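Local coordinates for adhesion and penetration protein autotransporter (Haemophilus influenzae, PDB 3SYJ) that promotes adherence to and invasion of host cells, probably acts as a serine protease, and self-associates in bacterial aggregation, at residues V63-Y77 and D114-T126. Sequence-based numbering, arbitrary orientation.
Sequences VENQYIVSVAHNVGY and DDYHNPRLHKFVT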
# COMPACT_ATOMS: atom_id res chain seq x y z
N VAL A 63 44.79 -5.48 46.48
CA VAL A 63 45.93 -5.84 45.64
C VAL A 63 45.95 -7.34 45.27
O VAL A 63 46.72 -7.76 44.40
CB VAL A 63 47.28 -5.44 46.29
CG1 VAL A 63 47.34 -3.93 46.55
CG2 VAL A 63 47.49 -6.20 47.58
N GLU A 64 45.13 -8.14 45.95
CA GLU A 64 44.93 -9.53 45.57
C GLU A 64 43.52 -9.91 46.01
O GLU A 64 42.83 -9.09 46.61
CB GLU A 64 45.96 -10.44 46.22
CG GLU A 64 46.74 -11.31 45.22
CD GLU A 64 45.85 -12.23 44.38
OE1 GLU A 64 46.04 -12.27 43.14
OE2 GLU A 64 44.96 -12.90 44.95
N ASN A 65 43.11 -11.14 45.73
CA ASN A 65 41.76 -11.57 46.06
C ASN A 65 41.43 -11.46 47.56
O ASN A 65 40.30 -11.14 47.93
CB ASN A 65 41.50 -12.99 45.55
CG ASN A 65 41.55 -13.07 44.03
OD1 ASN A 65 42.11 -14.02 43.47
ND2 ASN A 65 40.97 -12.08 43.36
N GLN A 66 42.41 -11.73 48.41
CA GLN A 66 42.20 -11.59 49.85
C GLN A 66 43.28 -10.75 50.54
O GLN A 66 43.57 -10.96 51.72
CB GLN A 66 42.06 -12.96 50.54
CG GLN A 66 43.27 -13.90 50.38
CD GLN A 66 43.15 -15.20 51.21
OE1 GLN A 66 42.36 -15.27 52.17
NE2 GLN A 66 43.94 -16.21 50.85
N TYR A 67 43.87 -9.81 49.82
CA TYR A 67 44.89 -8.94 50.41
C TYR A 67 44.69 -7.45 50.10
O TYR A 67 44.31 -7.08 48.99
CB TYR A 67 46.30 -9.36 49.98
CG TYR A 67 46.69 -10.74 50.45
CD1 TYR A 67 47.38 -10.92 51.64
CD2 TYR A 67 46.39 -11.86 49.69
CE1 TYR A 67 47.74 -12.17 52.07
CE2 TYR A 67 46.74 -13.13 50.11
CZ TYR A 67 47.42 -13.28 51.30
OH TYR A 67 47.78 -14.53 51.73
N ILE A 68 44.96 -6.61 51.10
CA ILE A 68 44.92 -5.17 50.91
C ILE A 68 46.26 -4.58 51.29
O ILE A 68 47.15 -5.29 51.78
CB ILE A 68 43.82 -4.51 51.77
CG1 ILE A 68 43.98 -4.91 53.24
CG2 ILE A 68 42.45 -4.89 51.24
CD1 ILE A 68 43.04 -4.18 54.17
N VAL A 69 46.42 -3.29 51.04
CA VAL A 69 47.64 -2.58 51.39
C VAL A 69 47.29 -1.26 52.08
O VAL A 69 46.30 -0.62 51.72
CB VAL A 69 48.52 -2.32 50.16
CG1 VAL A 69 47.94 -1.21 49.30
CG2 VAL A 69 49.93 -1.96 50.58
N SER A 70 48.08 -0.89 53.08
CA SER A 70 47.86 0.34 53.83
C SER A 70 49.10 0.62 54.68
O SER A 70 50.09 -0.10 54.55
CB SER A 70 46.63 0.21 54.73
OG SER A 70 46.25 1.46 55.28
N VAL A 71 49.06 1.64 55.52
CA VAL A 71 50.19 1.91 56.43
C VAL A 71 50.01 1.16 57.75
O VAL A 71 48.89 0.98 58.24
CB VAL A 71 50.40 3.45 56.69
CG1 VAL A 71 50.96 4.15 55.46
CG2 VAL A 71 49.12 4.11 57.18
N ALA A 72 51.13 0.73 58.34
CA ALA A 72 51.10 0.05 59.63
C ALA A 72 50.50 0.90 60.73
O ALA A 72 49.84 0.38 61.64
CB ALA A 72 52.50 -0.40 60.02
N HIS A 73 50.71 2.22 60.68
CA HIS A 73 50.26 3.07 61.78
C HIS A 73 48.74 3.19 61.83
O HIS A 73 48.18 3.67 62.81
CB HIS A 73 50.99 4.43 61.82
CG HIS A 73 50.41 5.49 60.94
ND1 HIS A 73 51.06 5.98 59.83
CD2 HIS A 73 49.26 6.20 61.05
CE1 HIS A 73 50.33 6.93 59.27
NE2 HIS A 73 49.23 7.08 59.99
N ASN A 74 48.06 2.72 60.79
CA ASN A 74 46.62 2.56 60.86
C ASN A 74 46.33 1.32 61.69
O ASN A 74 46.06 0.24 61.16
CB ASN A 74 46.01 2.40 59.46
CG ASN A 74 45.89 3.72 58.73
OD1 ASN A 74 45.79 4.78 59.35
ND2 ASN A 74 45.89 3.66 57.40
N VAL A 75 46.40 1.49 63.01
CA VAL A 75 46.43 0.36 63.93
C VAL A 75 45.06 -0.03 64.47
O VAL A 75 44.94 -0.99 65.22
CB VAL A 75 47.36 0.66 65.14
CG1 VAL A 75 48.78 0.86 64.68
CG2 VAL A 75 46.85 1.88 65.91
N GLY A 76 44.03 0.71 64.08
CA GLY A 76 42.70 0.50 64.64
C GLY A 76 41.68 -0.29 63.84
O GLY A 76 40.88 -1.03 64.42
N TYR A 77 41.68 -0.14 62.52
CA TYR A 77 40.64 -0.76 61.70
C TYR A 77 40.82 -2.27 61.65
O TYR A 77 41.94 -2.75 61.64
CB TYR A 77 40.57 -0.14 60.30
CG TYR A 77 41.65 -0.58 59.33
CD1 TYR A 77 41.31 -1.10 58.08
CD2 TYR A 77 43.00 -0.44 59.64
CE1 TYR A 77 42.29 -1.49 57.18
CE2 TYR A 77 43.99 -0.83 58.74
CZ TYR A 77 43.63 -1.35 57.51
OH TYR A 77 44.59 -1.75 56.60
N ASP A 114 59.15 0.84 57.91
CA ASP A 114 58.18 -0.13 58.42
C ASP A 114 56.77 0.41 58.67
O ASP A 114 55.95 -0.27 59.31
CB ASP A 114 58.74 -0.86 59.66
CG ASP A 114 59.06 0.09 60.81
OD1 ASP A 114 58.65 1.26 60.75
OD2 ASP A 114 59.73 -0.34 61.77
N ASP A 115 56.47 1.61 58.19
CA ASP A 115 55.09 2.10 58.22
C ASP A 115 54.40 1.58 56.95
O ASP A 115 54.16 2.32 55.99
CB ASP A 115 55.04 3.63 58.29
CG ASP A 115 53.69 4.16 58.74
OD1 ASP A 115 52.79 3.36 59.07
OD2 ASP A 115 53.54 5.40 58.78
N TYR A 116 54.09 0.29 56.96
CA TYR A 116 53.59 -0.39 55.78
C TYR A 116 53.10 -1.76 56.18
O TYR A 116 53.80 -2.49 56.87
CB TYR A 116 54.73 -0.54 54.77
CG TYR A 116 54.33 -1.08 53.41
CD1 TYR A 116 54.36 -0.27 52.29
CD2 TYR A 116 53.92 -2.40 53.26
CE1 TYR A 116 54.00 -0.75 51.05
CE2 TYR A 116 53.56 -2.90 52.01
CZ TYR A 116 53.60 -2.06 50.91
OH TYR A 116 53.25 -2.53 49.67
N HIS A 117 51.89 -2.12 55.76
CA HIS A 117 51.40 -3.48 55.99
C HIS A 117 50.50 -4.03 54.87
O HIS A 117 49.89 -3.26 54.12
CB HIS A 117 50.75 -3.64 57.38
CG HIS A 117 49.43 -2.93 57.53
ND1 HIS A 117 48.84 -2.73 58.76
CD2 HIS A 117 48.60 -2.38 56.62
CE1 HIS A 117 47.70 -2.09 58.60
NE2 HIS A 117 47.53 -1.86 57.31
N ASN A 118 50.43 -5.36 54.78
CA ASN A 118 49.66 -6.05 53.75
C ASN A 118 48.64 -7.02 54.35
O ASN A 118 48.83 -8.23 54.30
CB ASN A 118 50.60 -6.84 52.84
CG ASN A 118 50.91 -6.13 51.55
OD1 ASN A 118 50.01 -5.71 50.83
ND2 ASN A 118 52.20 -5.99 51.24
N PRO A 119 47.55 -6.48 54.91
CA PRO A 119 46.54 -7.29 55.61
C PRO A 119 45.93 -8.38 54.74
O PRO A 119 45.69 -8.18 53.54
CB PRO A 119 45.47 -6.26 55.99
CG PRO A 119 46.19 -4.96 56.05
CD PRO A 119 47.25 -5.04 54.99
N ARG A 120 45.70 -9.53 55.35
CA ARG A 120 44.99 -10.64 54.73
C ARG A 120 43.55 -10.62 55.25
O ARG A 120 43.32 -10.41 56.44
CB ARG A 120 45.68 -11.96 55.11
CG ARG A 120 45.11 -13.22 54.48
CD ARG A 120 45.72 -14.47 55.10
NE ARG A 120 45.50 -15.65 54.29
CZ ARG A 120 45.48 -16.90 54.75
NH1 ARG A 120 45.68 -17.14 56.04
NH2 ARG A 120 45.26 -17.92 53.93
N LEU A 121 42.60 -10.81 54.34
CA LEU A 121 41.17 -10.79 54.67
C LEU A 121 40.65 -12.21 54.85
O LEU A 121 41.26 -13.15 54.38
CB LEU A 121 40.39 -10.08 53.56
CG LEU A 121 40.90 -8.68 53.25
CD1 LEU A 121 40.13 -8.06 52.08
CD2 LEU A 121 40.81 -7.80 54.48
N HIS A 122 39.52 -12.36 55.53
CA HIS A 122 39.03 -13.69 55.83
C HIS A 122 38.27 -14.34 54.67
O HIS A 122 38.08 -15.55 54.66
CB HIS A 122 38.21 -13.72 57.14
CG HIS A 122 36.78 -13.30 56.99
ND1 HIS A 122 36.40 -12.09 56.45
CD2 HIS A 122 35.63 -13.93 57.34
CE1 HIS A 122 35.09 -11.99 56.46
NE2 HIS A 122 34.59 -13.10 56.99
N LYS A 123 37.88 -13.53 53.68
CA LYS A 123 37.19 -14.04 52.50
C LYS A 123 37.76 -13.47 51.20
O LYS A 123 38.29 -12.36 51.20
CB LYS A 123 35.71 -13.69 52.56
CG LYS A 123 34.92 -14.42 53.64
CD LYS A 123 34.67 -15.87 53.28
CE LYS A 123 33.80 -16.53 54.34
NZ LYS A 123 33.43 -17.93 53.98
N PHE A 124 37.65 -14.23 50.11
CA PHE A 124 37.96 -13.69 48.78
C PHE A 124 36.99 -12.55 48.49
O PHE A 124 35.79 -12.70 48.71
CB PHE A 124 37.80 -14.74 47.68
CG PHE A 124 38.86 -15.81 47.69
CD1 PHE A 124 39.95 -15.73 48.52
CD2 PHE A 124 38.76 -16.90 46.82
CE1 PHE A 124 40.92 -16.73 48.51
CE2 PHE A 124 39.73 -17.89 46.80
CZ PHE A 124 40.81 -17.81 47.64
N VAL A 125 37.50 -11.43 47.99
CA VAL A 125 36.63 -10.30 47.66
C VAL A 125 36.00 -10.49 46.28
O VAL A 125 36.71 -10.73 45.31
CB VAL A 125 37.39 -8.95 47.70
CG1 VAL A 125 36.50 -7.81 47.17
CG2 VAL A 125 37.90 -8.66 49.11
N THR A 126 34.68 -10.38 46.21
CA THR A 126 33.96 -10.66 44.97
C THR A 126 33.52 -9.41 44.21
O THR A 126 33.27 -9.46 43.01
CB THR A 126 32.69 -11.48 45.27
OG1 THR A 126 31.90 -10.78 46.24
CG2 THR A 126 33.05 -12.89 45.79
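Asp115 holds His73 with both carboxylate oxygens. Asp115 OD2 accepts a hydrogen bond from His73 ND1 at 2.8 Å through its syn lone pair, in the imidazole plane. Asp115 OD1 accepts one from His73 N at 2.9 Å. The carboxylate reaches both because its CG lies anti to the backbone N of Asp115 (chi1 -162°). Arg239 adds a salt bridge to OD2. The first bond fixes the rotation of the ring; the second ties the backbone of His73 to the same carboxylate.

Next to this pair, Ser70 and His117 form an antiparallel hydrogen-bonded pair. His117 N donates to Ser70 O at 3.0 Å, and Ser70 N returns a bond to His117 O at 3.2 Å. The His117 ring is fixed at both nitrogens: NE2 is hydrogen-bonded to Tyr77 OH (3.0 Å), and ND1 to Asn103 OD1. Ala72 CA sits over one ring face, Pro119 CG over the opposite one.

Farther along, Pro119 O takes Ile68 N. Gln66 O takes Leu121 N at 2.8 Å, and Asn65 O takes Val125 N at 2.8 Å.

The side chain of His73 lies against that of Ser218, the active-site serine by similarity. This chemistry is consistent with a Ser-His-Asp triad in the peptidase S6 domain, in which Asp115 would orient His73.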